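Local structure of putative fimbrial subunit (Corynebacterium diphtheriae, 4HSQ) at residues F41-L47 with N81-L87; Y145-V151 with F200-H206; L163-E169 with K190-D196. The protein probably forms, as the major pilin SpaD, the shaft of cell-surface pili that serve adhesion, and binds calcium in the last of its domains. One frame throughout, in Å; residues are numbered along the deposited sequence.

In the fold
Interaction 1 belongs to domain D2 of the pilin, and interactions 2 and 3 to the prealbumin-like domain D3. The centres of interactions 1 and 2 lie about 30 Å apart, on opposite sides of the chain's centre, and those of interactions 1 and 3 about 42 Å. Interactions 2 and 3, with centres about 14 Å apart, meet in the core of D3. There the ring of Phe-200 packs by its CD1 at 3.5 Å from Trp-192 CB and by its CE2 at 3.5 Å from Phe-168 CD2. Interaction 2 is also near the calcium site, the side chain of Lys-148 lying about 8 Å from the ion, whereas interactions 1 and 3 lie away from it.

Interaction 1 of 3, residues F41-L47 with N81-L87; sequences FRFEDEL and NKLVVTL
The carboxylate of Glu-44 is gripped at both of its oxygens on the polar face of two antiparallel strands in domain D2, which probably has the CnaA-type beta-sandwich fold. Lys-82 NZ reaches across from the other strand to Glu-44 OE1 at 3.0 Å, approaching from well above the carboxylate plane. Arg-42 NE gives Glu-44 OE2 a nearly straight 2.7 Å bond; the oxygen lies in the guanidinium plane, NE above that of the carboxylate, and Arg-42 NH2 adds a weak bond. Lys-82 sets its CG opposite the backbone N (chi1 -173°), starting the chain along the strand toward Glu-44, and the bend at chi3 (96°) turns its end outward. Beneath the network, Glu-44 CG lies alongside Val-84, 3.9 Å from CG2. Both bases probably favour a negatively charged Glu-44.

The backbones pair regularly from Phe-41 to Leu-47, the shortest backbone bond being that from Leu-83 N to Asp-45 O at 2.7 Å. The other face, with Phe-43, Asp-45, Leu-83 and Val-85, turns inward; strand 100-109 covers it at Phe-43 and Asp-45, whose OD2 is bonded to Lys-8. Phe-43 crosses Val-85, its CD2 4.1 Å from Val-85 CB, and one face of its ring receives Phe-41 CE1. Leu-87 lies beside Phe-41 with its CD1 3.8 Å from Phe-41 CB. At this end water 1 donates to Leu-87 O and accepts from Phe-41 N.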
loop_
_atom_site.group_PDB
_atom_site.type_symbol
_atom_site.label_atom_id
_atom_site.label_comp_id
_atom_site.label_asym_id
_atom_site.label_seq_id
_atom_site.Cartn_x
_atom_site.Cartn_y
_atom_site.Cartn_z
ATOM N N PHE A 41 -15.552 -24.870 -1.075
ATOM C CA PHE A 41 -14.390 -24.182 -0.524
ATOM C C PHE A 41 -14.334 -22.799 -1.131
ATOM O O PHE A 41 -14.376 -22.678 -2.353
ATOM C CB PHE A 41 -13.076 -24.939 -0.818
ATOM C CG PHE A 41 -11.907 -24.434 -0.007
ATOM C CD1 PHE A 41 -11.232 -23.274 -0.373
ATOM C CD2 PHE A 41 -11.505 -25.094 1.144
ATOM C CE1 PHE A 41 -10.182 -22.781 0.402
ATOM C CE2 PHE A 41 -10.451 -24.601 1.922
ATOM C CZ PHE A 41 -9.796 -23.450 1.541
ATOM N N ARG A 42 -14.239 -21.761 -0.301
ATOM C CA ARG A 42 -14.093 -20.401 -0.815
ATOM C C ARG A 42 -13.267 -19.523 0.134
ATOM O O ARG A 42 -13.126 -19.827 1.317
ATOM C CB ARG A 42 -15.459 -19.745 -1.116
ATOM C CG ARG A 42 -16.286 -19.329 0.121
ATOM C CD ARG A 42 -17.676 -18.892 -0.305
ATOM N NE ARG A 42 -18.426 -18.297 0.808
ATOM C CZ ARG A 42 -19.299 -18.954 1.566
ATOM N NH1 ARG A 42 -19.528 -20.247 1.361
ATOM N NH2 ARG A 42 -19.942 -18.328 2.542
ATOM N N PHE A 43 -12.687 -18.458 -0.423
ATOM C CA PHE A 43 -12.002 -17.420 0.328
ATOM C C PHE A 43 -12.857 -16.212 0.272
ATOM O O PHE A 43 -13.365 -15.891 -0.798
ATOM C CB PHE A 43 -10.617 -17.081 -0.286
ATOM C CG PHE A 43 -9.688 -18.225 -0.576
ATOM C CD1 PHE A 43 -8.597 -18.478 0.246
ATOM C CD2 PHE A 43 -9.840 -18.992 -1.734
ATOM C CE1 PHE A 43 -7.691 -19.507 -0.056
ATOM C CE2 PHE A 43 -8.926 -20.014 -2.042
ATOM C CZ PHE A 43 -7.849 -20.250 -1.208
ATOM N N GLU A 44 -12.963 -15.478 1.387
ATOM C CA GLU A 44 -13.701 -14.224 1.427
ATOM C C GLU A 44 -12.819 -13.182 2.037
ATOM O O GLU A 44 -12.079 -13.494 2.960
ATOM C CB GLU A 44 -15.022 -14.361 2.206
ATOM C CG GLU A 44 -16.070 -15.072 1.374
ATOM C CD GLU A 44 -17.490 -15.010 1.892
ATOM O OE1 GLU A 44 -17.731 -14.299 2.893
ATOM O OE2 GLU A 44 -18.361 -15.684 1.299
ATOM N N ASP A 45 -12.849 -11.960 1.502
ATOM C CA ASP A 45 -12.015 -10.891 2.035
ATOM C C ASP A 45 -12.687 -9.551 1.816
ATOM O O ASP A 45 -12.876 -9.118 0.665
ATOM C CB ASP A 45 -10.614 -10.924 1.378
ATOM C CG ASP A 45 -9.576 -10.052 2.076
ATOM O OD1 ASP A 45 -9.928 -8.936 2.491
ATOM O OD2 ASP A 45 -8.377 -10.418 2.048
ATOM N N GLU A 46 -13.054 -8.898 2.935
ATOM C CA GLU A 46 -13.678 -7.567 2.956
ATOM C C GLU A 46 -12.588 -6.561 2.789
ATOM O O GLU A 46 -11.819 -6.283 3.717
ATOM C CB GLU A 46 -14.441 -7.321 4.269
ATOM C CG GLU A 46 -15.666 -8.205 4.446
ATOM C CD GLU A 46 -16.381 -7.954 5.758
ATOM O OE1 GLU A 46 -16.992 -6.871 5.904
ATOM O OE2 GLU A 46 -16.290 -8.820 6.659
ATOM N N LEU A 47 -12.447 -6.075 1.583
ATOM C CA LEU A 47 -11.365 -5.152 1.326
ATOM C C LEU A 47 -11.702 -3.782 1.807
ATOM O O LEU A 47 -12.823 -3.300 1.598
ATOM C CB LEU A 47 -11.053 -5.105 -0.174
ATOM C CG LEU A 47 -10.624 -6.434 -0.799
ATOM C CD1 LEU A 47 -10.474 -6.272 -2.298
ATOM C CD2 LEU A 47 -9.313 -6.947 -0.165
ATOM N N ASN A 81 -17.017 -3.979 -1.885
ATOM C CA ASN A 81 -15.565 -4.220 -1.868
ATOM C C ASN A 81 -15.210 -5.552 -1.204
ATOM O O ASN A 81 -14.047 -5.782 -0.860
ATOM C CB ASN A 81 -14.751 -3.053 -1.253
ATOM C CG ASN A 81 -13.645 -2.668 -2.194
ATOM O OD1 ASN A 81 -13.756 -2.884 -3.406
ATOM N ND2 ASN A 81 -12.543 -2.141 -1.679
ATOM N N LYS A 82 -16.180 -6.454 -1.094
ATOM C CA LYS A 82 -15.864 -7.782 -0.582
ATOM C C LYS A 82 -15.432 -8.658 -1.764
ATOM O O LYS A 82 -16.142 -8.740 -2.767
ATOM C CB LYS A 82 -17.053 -8.412 0.180
ATOM C CG LYS A 82 -16.665 -9.735 0.854
ATOM C CD LYS A 82 -17.750 -10.277 1.766
ATOM C CE LYS A 82 -18.639 -11.292 1.098
ATOM N NZ LYS A 82 -19.457 -12.024 2.099
ATOM N N LEU A 83 -14.254 -9.283 -1.654
ATOM C CA LEU A 83 -13.743 -10.232 -2.645
ATOM C C LEU A 83 -14.162 -11.648 -2.249
ATOM O O LEU A 83 -14.004 -12.033 -1.090
ATOM C CB LEU A 83 -12.192 -10.168 -2.737
ATOM C CG LEU A 83 -11.517 -11.222 -3.649
ATOM C CD1 LEU A 83 -11.882 -10.977 -5.105
ATOM C CD2 LEU A 83 -9.975 -11.193 -3.473
ATOM N N VAL A 84 -14.691 -12.422 -3.201
ATOM C CA VAL A 84 -15.053 -13.822 -2.944
ATOM C C VAL A 84 -14.443 -14.662 -4.061
ATOM O O VAL A 84 -14.759 -14.437 -5.226
ATOM C CB VAL A 84 -16.596 -14.055 -2.834
ATOM C CG1 VAL A 84 -16.894 -15.509 -2.479
ATOM C CG2 VAL A 84 -17.235 -13.123 -1.805
ATOM N N VAL A 85 -13.582 -15.614 -3.703
ATOM C CA VAL A 85 -12.951 -16.544 -4.650
ATOM C C VAL A 85 -13.486 -17.912 -4.295
ATOM O O VAL A 85 -13.187 -18.406 -3.213
ATOM C CB VAL A 85 -11.400 -16.475 -4.618
ATOM C CG1 VAL A 85 -10.807 -17.471 -5.612
ATOM C CG2 VAL A 85 -10.919 -15.050 -4.904
ATOM N N THR A 86 -14.330 -18.484 -5.163
ATOM C CA THR A 86 -15.036 -19.748 -4.893
ATOM C C THR A 86 -14.540 -20.846 -5.789
ATOM O O THR A 86 -14.547 -20.675 -6.999
ATOM C CB THR A 86 -16.539 -19.538 -5.110
ATOM O OG1 THR A 86 -16.979 -18.396 -4.375
ATOM C CG2 THR A 86 -17.376 -20.756 -4.707
ATOM N N LEU A 87 -14.164 -21.993 -5.223
ATOM C CA LEU A 87 -13.748 -23.098 -6.081
ATOM C C LEU A 87 -14.963 -23.639 -6.788
ATOM O O LEU A 87 -16.052 -23.707 -6.196
ATOM C CB LEU A 87 -13.022 -24.225 -5.326
ATOM C CG LEU A 87 -11.791 -23.850 -4.499
ATOM C CD1 LEU A 87 -11.060 -25.106 -4.085
ATOM C CD2 LEU A 87 -10.830 -22.934 -5.276
HETATM O O HOH W 1 -17.012 -24.142 -3.596
#

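Interaction 2 of 3, residues Y145-V151 with F200-H206; sequences YHGKLKV and FTIDGLH
Strands 145-151 and 200-206 run antiparallel but strongly twisted, their directions 136° apart, and a beta bulge divides their pairing in this prealbumin-like domain, D3 of the pilin. Gly-147 pairs with Leu-205 on one side of the bulge, and Leu-149 with Ile-202 on the other, so that Lys-148 faces both Asp-203 and Gly-204. The peptide between those two is cis. The closest bonds beside it run from Leu-205 N to Gly-147 O and from Ile-202 N to Leu-149 O, each 2.8 Å.

On the core face, Leu-149 reaches over to Leu-205, CD2 to CD1 4.0 Å, and strand 222-229 closes over both. Phe-200 holds its CG between the backbone N and the carbonyl carbon (chi1 63°), which lays the ring alongside Val-151. Val-151 CB sits over one face of this ring in a CH-pi contact, 3.8 Å from the centroid and nearest to CZ.

The opposite face is polar. Lys-148 carries its methylene groups past the carboxylate of Asp-203, CD to OD2 3.9 Å, without forming a salt bridge, while Asp-203 OD1 accepts a bond from Val-112 N. At the far end two imidazoles form a T-shaped pair, the edge of His-206 directed at the face of His-146, with planes at 63° and centroids 5.1 Å apart. Both rings also tie this domain to the N-terminal part of the chain: His-146 NE2 is bonded to Gln-15 O and His-206 NE2 to Asp-12 OD1.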
loop_
_atom_site.group_PDB
_atom_site.type_symbol
_atom_site.label_atom_id
_atom_site.label_comp_id
_atom_site.label_asym_id
_atom_site.label_seq_id
_atom_site.Cartn_x
_atom_site.Cartn_y
_atom_site.Cartn_z
ATOM N N TYR A 145 0.721 0.715 5.867
ATOM C CA TYR A 145 0.655 2.135 6.210
ATOM C C TYR A 145 1.153 3.036 5.103
ATOM O O TYR A 145 2.241 2.821 4.559
ATOM C CB TYR A 145 1.509 2.438 7.446
ATOM C CG TYR A 145 1.094 1.750 8.721
ATOM C CD1 TYR A 145 0.281 2.395 9.655
ATOM C CD2 TYR A 145 1.520 0.457 9.006
ATOM C CE1 TYR A 145 -0.043 1.784 10.877
ATOM C CE2 TYR A 145 1.215 -0.154 10.231
ATOM C CZ TYR A 145 0.417 0.508 11.149
ATOM O OH TYR A 145 0.096 -0.112 12.330
ATOM N N HIS A 146 0.386 4.081 4.824
ATOM C CA HIS A 146 0.743 5.118 3.851
ATOM C C HIS A 146 0.449 6.443 4.454
ATOM O O HIS A 146 -0.516 6.550 5.198
ATOM C CB HIS A 146 -0.017 4.970 2.517
ATOM C CG HIS A 146 0.424 3.802 1.673
ATOM N ND1 HIS A 146 -0.039 2.525 1.919
ATOM C CD2 HIS A 146 1.252 3.770 0.595
ATOM C CE1 HIS A 146 0.524 1.755 1.000
ATOM N NE2 HIS A 146 1.311 2.463 0.183
ATOM N N GLY A 147 1.188 7.471 4.057
ATOM C CA GLY A 147 0.923 8.812 4.563
ATOM C C GLY A 147 1.025 9.832 3.465
ATOM O O GLY A 147 1.528 9.542 2.372
ATOM N N LYS A 148 0.512 11.013 3.729
ATOM C CA LYS A 148 0.623 12.112 2.761
ATOM C C LYS A 148 1.882 12.922 3.019
ATOM O O LYS A 148 2.287 13.090 4.163
ATOM C CB LYS A 148 -0.591 13.022 2.856
ATOM C CG LYS A 148 -1.857 12.303 2.451
ATOM C CD LYS A 148 -2.969 13.320 2.174
ATOM C CE LYS A 148 -4.212 13.036 2.963
ATOM N NZ LYS A 148 -5.181 14.157 2.842
ATOM N N LEU A 149 2.489 13.434 1.951
ATOM C CA LEU A 149 3.652 14.271 2.057
ATOM C C LEU A 149 3.295 15.648 1.501
ATOM O O LEU A 149 3.093 15.789 0.300
ATOM C CB LEU A 149 4.885 13.668 1.348
ATOM C CG LEU A 149 6.130 14.588 1.330
ATOM C CD1 LEU A 149 6.612 14.913 2.766
ATOM C CD2 LEU A 149 7.241 13.981 0.506
ATOM N N LYS A 150 3.193 16.644 2.391
ATOM C CA LYS A 150 2.878 18.011 1.992
ATOM C C LYS A 150 4.161 18.822 2.009
ATOM O O LYS A 150 4.886 18.829 3.010
ATOM C CB LYS A 150 1.832 18.609 2.960
ATOM C CG LYS A 150 1.484 20.059 2.700
ATOM C CD LYS A 150 0.472 20.567 3.732
ATOM C CE LYS A 150 0.199 22.031 3.470
ATOM N NZ LYS A 150 -0.978 22.532 4.215
ATOM N N VAL A 151 4.434 19.524 0.914
ATOM C CA VAL A 151 5.607 20.371 0.814
ATOM C C VAL A 151 5.165 21.829 0.821
ATOM O O VAL A 151 4.238 22.175 0.104
ATOM C CB VAL A 151 6.445 20.012 -0.437
ATOM C CG1 VAL A 151 7.565 21.022 -0.674
ATOM C CG2 VAL A 151 7.018 18.606 -0.292
ATOM N N PHE A 200 2.067 21.687 -2.280
ATOM C CA PHE A 200 1.524 20.554 -3.028
ATOM C C PHE A 200 1.496 19.427 -2.027
ATOM O O PHE A 200 2.254 19.470 -1.055
ATOM C CB PHE A 200 2.305 20.177 -4.313
ATOM C CG PHE A 200 3.723 19.711 -4.098
ATOM C CD1 PHE A 200 3.994 18.408 -3.699
ATOM C CD2 PHE A 200 4.790 20.568 -4.324
ATOM C CE1 PHE A 200 5.315 17.978 -3.514
ATOM C CE2 PHE A 200 6.111 20.135 -4.156
ATOM C CZ PHE A 200 6.367 18.857 -3.733
ATOM N N THR A 201 0.646 18.430 -2.257
ATOM C CA THR A 201 0.600 17.263 -1.387
ATOM C C THR A 201 0.686 16.016 -2.261
ATOM O O THR A 201 -0.046 15.897 -3.249
ATOM C CB THR A 201 -0.687 17.279 -0.519
ATOM O OG1 THR A 201 -0.661 18.432 0.320
ATOM C CG2 THR A 201 -0.802 16.049 0.363
ATOM N N ILE A 202 1.588 15.101 -1.904
ATOM C CA ILE A 202 1.694 13.813 -2.564
ATOM C C ILE A 202 0.861 12.857 -1.720
ATOM O O ILE A 202 1.227 12.567 -0.579
ATOM C CB ILE A 202 3.169 13.323 -2.733
ATOM C CG1 ILE A 202 4.061 14.376 -3.413
ATOM C CG2 ILE A 202 3.212 11.951 -3.468
ATOM C CD1 ILE A 202 5.557 14.016 -3.488
ATOM N N ASP A 203 -0.279 12.427 -2.257
ATOM C CA ASP A 203 -1.156 11.436 -1.642
ATOM C C ASP A 203 -0.969 10.115 -2.445
ATOM O O ASP A 203 -1.562 9.942 -3.518
ATOM C CB ASP A 203 -2.617 11.941 -1.633
ATOM C CG ASP A 203 -3.605 11.011 -0.933
ATOM O OD1 ASP A 203 -3.219 9.878 -0.592
ATOM O OD2 ASP A 203 -4.747 11.431 -0.699
ATOM N N GLY A 204 -0.045 9.253 -2.030
ATOM C CA GLY A 204 0.692 9.257 -0.771
ATOM C C GLY A 204 1.787 8.236 -0.873
ATOM O O GLY A 204 1.909 7.556 -1.900
ATOM N N LEU A 205 2.582 8.098 0.189
ATOM C CA LEU A 205 3.747 7.247 0.145
ATOM C C LEU A 205 3.714 6.178 1.198
ATOM O O LEU A 205 3.170 6.389 2.275
ATOM C CB LEU A 205 5.024 8.100 0.338
ATOM C CG LEU A 205 5.206 9.307 -0.595
ATOM C CD1 LEU A 205 6.424 10.143 -0.163
ATOM C CD2 LEU A 205 5.319 8.847 -2.063
ATOM N N HIS A 206 4.367 5.044 0.907
ATOM C CA HIS A 206 4.506 3.949 1.869
ATOM C C HIS A 206 5.429 4.407 2.990
ATOM O O HIS A 206 6.494 4.995 2.728
ATOM C CB HIS A 206 5.117 2.741 1.158
ATOM C CG HIS A 206 4.958 1.440 1.870
ATOM N ND1 HIS A 206 5.518 1.217 3.122
ATOM C CD2 HIS A 206 4.384 0.297 1.440
ATOM C CE1 HIS A 206 5.264 -0.053 3.411
ATOM N NE2 HIS A 206 4.600 -0.653 2.427
#

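Interaction 3 of 3, residues L163-E169 with K190-D196; sequences LKGAEFE and KKWTTGD
Thr-194 locks the tight half of this contact, in which 163-169 and 190-196 run antiparallel at one margin of the four-stranded sheet of the prealbumin-like D3 domain. Its hydroxyl, turned back over its own backbone (chi1 60°), donates to Leu-163 O at 2.6 Å, in the carbonyl plane on a lone pair, and accepts from Ala-166 N at 3.0 Å. The backbone of Thr-194 joins in: its O receives a straight bond from Gly-165 N, and its N gives a more bent one to Ala-166 O. Four bonds thus fasten one residue to the turn 163-166, where Gly-165 takes a positive phi of 91°. Lys-153 packs against Ala-166, Phe-168 and Thr-194.

Glu-167, Glu-169 and Lys-191, flanking the Phe-168 and Trp-192 backbone pair, form the looser, solvent side. Lys-191 crosses obliquely between the glutamates, its NZ 4.4 Å from both Glu-167 OE1 and Glu-169 OE2, so water bridges them. Glu-169 OE1 is bonded to Tyr-171 OH. At the other end Lys-164 runs beside Asp-196, NZ to OD1 3.2 Å, a weak salt bridge. Water 2 links Glu-167 OE1 to Lys-191 NZ; water 4 accepts from Lys-191 NZ at 2.7 Å and donates to Glu-169 OE2.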
loop_
_atom_site.group_PDB
_atom_site.type_symbol
_atom_site.label_atom_id
_atom_site.label_comp_id
_atom_site.label_asym_id
_atom_site.label_seq_id
_atom_site.Cartn_x
_atom_site.Cartn_y
_atom_site.Cartn_z
ATOM N N LEU A 163 5.700 30.377 -1.638
ATOM C CA LEU A 163 6.089 30.526 -3.042
ATOM C C LEU A 163 5.494 29.500 -3.972
ATOM O O LEU A 163 5.663 28.303 -3.794
ATOM C CB LEU A 163 7.626 30.479 -3.144
ATOM C CG LEU A 163 8.408 31.389 -2.163
ATOM C CD1 LEU A 163 9.898 31.101 -2.230
ATOM C CD2 LEU A 163 8.158 32.873 -2.466
ATOM N N LYS A 164 4.811 29.999 -4.991
ATOM C CA LYS A 164 4.220 29.213 -6.071
ATOM C C LYS A 164 5.293 28.970 -7.126
ATOM O O LYS A 164 6.215 29.789 -7.280
ATOM C CB LYS A 164 3.028 30.001 -6.668
ATOM C CG LYS A 164 2.352 29.364 -7.880
ATOM C CD LYS A 164 1.446 30.369 -8.589
ATOM C CE LYS A 164 0.620 29.760 -9.696
ATOM N NZ LYS A 164 -0.240 30.782 -10.361
ATOM N N GLY A 165 5.160 27.864 -7.854
ATOM C CA GLY A 165 6.027 27.578 -8.989
ATOM C C GLY A 165 7.281 26.780 -8.739
ATOM O O GLY A 165 8.050 26.563 -9.679
ATOM N N ALA A 166 7.533 26.342 -7.497
ATOM C CA ALA A 166 8.733 25.528 -7.259
ATOM C C ALA A 166 8.429 24.123 -7.722
ATOM O O ALA A 166 7.340 23.613 -7.423
ATOM C CB ALA A 166 9.125 25.549 -5.781
ATOM N N GLU A 167 9.379 23.484 -8.433
ATOM C CA GLU A 167 9.166 22.138 -8.954
ATOM C C GLU A 167 10.058 21.127 -8.271
ATOM O O GLU A 167 11.238 21.386 -8.031
ATOM C CB GLU A 167 9.354 22.082 -10.474
ATOM C CG GLU A 167 8.246 22.815 -11.218
ATOM C CD GLU A 167 8.425 22.977 -12.716
ATOM O OE1 GLU A 167 9.391 22.421 -13.287
ATOM O OE2 GLU A 167 7.580 23.671 -13.323
ATOM N N PHE A 168 9.468 19.965 -7.958
ATOM C CA PHE A 168 10.155 18.908 -7.240
ATOM C C PHE A 168 9.960 17.535 -7.850
ATOM O O PHE A 168 8.871 17.208 -8.333
ATOM C CB PHE A 168 9.631 18.844 -5.791
ATOM C CG PHE A 168 10.071 19.985 -4.894
ATOM C CD1 PHE A 168 11.160 19.840 -4.039
ATOM C CD2 PHE A 168 9.379 21.191 -4.884
ATOM C CE1 PHE A 168 11.540 20.887 -3.176
ATOM C CE2 PHE A 168 9.770 22.240 -4.045
ATOM C CZ PHE A 168 10.844 22.081 -3.195
ATOM N N GLU A 169 10.989 16.696 -7.679
ATOM C CA GLU A 169 10.931 15.265 -7.952
ATOM C C GLU A 169 11.059 14.523 -6.615
ATOM O O GLU A 169 11.557 15.095 -5.644
ATOM C CB GLU A 169 12.062 14.839 -8.890
ATOM C CG GLU A 169 11.867 15.322 -10.310
ATOM C CD GLU A 169 13.049 14.952 -11.173
ATOM O OE1 GLU A 169 14.182 14.874 -10.638
ATOM O OE2 GLU A 169 12.841 14.752 -12.390
ATOM N N LYS A 190 5.183 12.416 -11.702
ATOM C CA LYS A 190 6.597 12.246 -11.319
ATOM C C LYS A 190 7.291 13.592 -11.106
ATOM O O LYS A 190 8.514 13.668 -10.924
ATOM C CB LYS A 190 7.360 11.349 -12.306
ATOM C CG LYS A 190 7.569 11.903 -13.704
ATOM C CD LYS A 190 8.504 10.950 -14.446
ATOM C CE LYS A 190 8.846 11.413 -15.836
ATOM N NZ LYS A 190 9.532 10.339 -16.605
ATOM N N LYS A 191 6.492 14.654 -11.086
ATOM C CA LYS A 191 6.972 16.002 -10.802
ATOM C C LYS A 191 5.807 16.774 -10.245
ATOM O O LYS A 191 4.705 16.684 -10.795
ATOM C CB LYS A 191 7.568 16.687 -12.043
ATOM C CG LYS A 191 8.245 18.022 -11.709
ATOM C CD LYS A 191 9.046 18.525 -12.897
ATOM C CE LYS A 191 10.384 17.842 -13.014
ATOM N NZ LYS A 191 11.229 18.476 -14.069
ATOM N N TRP A 192 6.044 17.521 -9.151
ATOM C CA TRP A 192 5.016 18.308 -8.458
ATOM C C TRP A 192 5.414 19.774 -8.405
ATOM O O TRP A 192 6.602 20.079 -8.368
ATOM C CB TRP A 192 4.793 17.787 -7.031
ATOM C CG TRP A 192 4.257 16.390 -6.985
ATOM C CD1 TRP A 192 2.954 16.016 -6.852
ATOM C CD2 TRP A 192 5.016 15.177 -7.134
ATOM N NE1 TRP A 192 2.848 14.646 -6.917
ATOM C CE2 TRP A 192 4.101 14.104 -7.078
ATOM C CE3 TRP A 192 6.389 14.894 -7.269
ATOM C CZ2 TRP A 192 4.511 12.761 -7.133
ATOM C CZ3 TRP A 192 6.797 13.560 -7.352
ATOM C CH2 TRP A 192 5.858 12.516 -7.328
ATOM N N THR A 193 4.416 20.673 -8.459
ATOM C CA THR A 193 4.661 22.125 -8.439
ATOM C C THR A 193 3.912 22.757 -7.278
ATOM O O THR A 193 2.773 22.393 -7.037
ATOM C CB THR A 193 4.262 22.767 -9.788
ATOM O OG1 THR A 193 4.934 22.054 -10.825
ATOM C CG2 THR A 193 4.690 24.241 -9.887
ATOM N N THR A 194 4.539 23.709 -6.561
ATOM C CA THR A 194 3.829 24.378 -5.477
ATOM C C THR A 194 2.763 25.319 -6.105
ATOM O O THR A 194 3.019 25.943 -7.143
ATOM C CB THR A 194 4.781 25.089 -4.521
ATOM O OG1 THR A 194 5.529 26.087 -5.229
ATOM C CG2 THR A 194 5.723 24.100 -3.798
ATOM N N GLY A 195 1.569 25.301 -5.528
ATOM C CA GLY A 195 0.441 26.112 -5.986
ATOM C C GLY A 195 0.445 27.507 -5.391
ATOM O O GLY A 195 1.472 27.953 -4.872
ATOM N N ASP A 196 -0.720 28.200 -5.427
ATOM C CA ASP A 196 -0.845 29.591 -4.950
ATOM C C ASP A 196 -0.543 29.747 -3.450
ATOM O O ASP A 196 -0.045 30.799 -3.040
ATOM C CB ASP A 196 -2.245 30.160 -5.268
ATOM C CG ASP A 196 -2.565 30.245 -6.761
ATOM O OD1 ASP A 196 -1.754 30.832 -7.514
ATOM O OD2 ASP A 196 -3.652 29.773 -7.164
HETATM O O HOH W 2 11.649 21.013 -13.073
HETATM O O HOH W 3 10.213 13.990 -12.984
HETATM O O HOH W 4 13.398 16.833 -14.183
#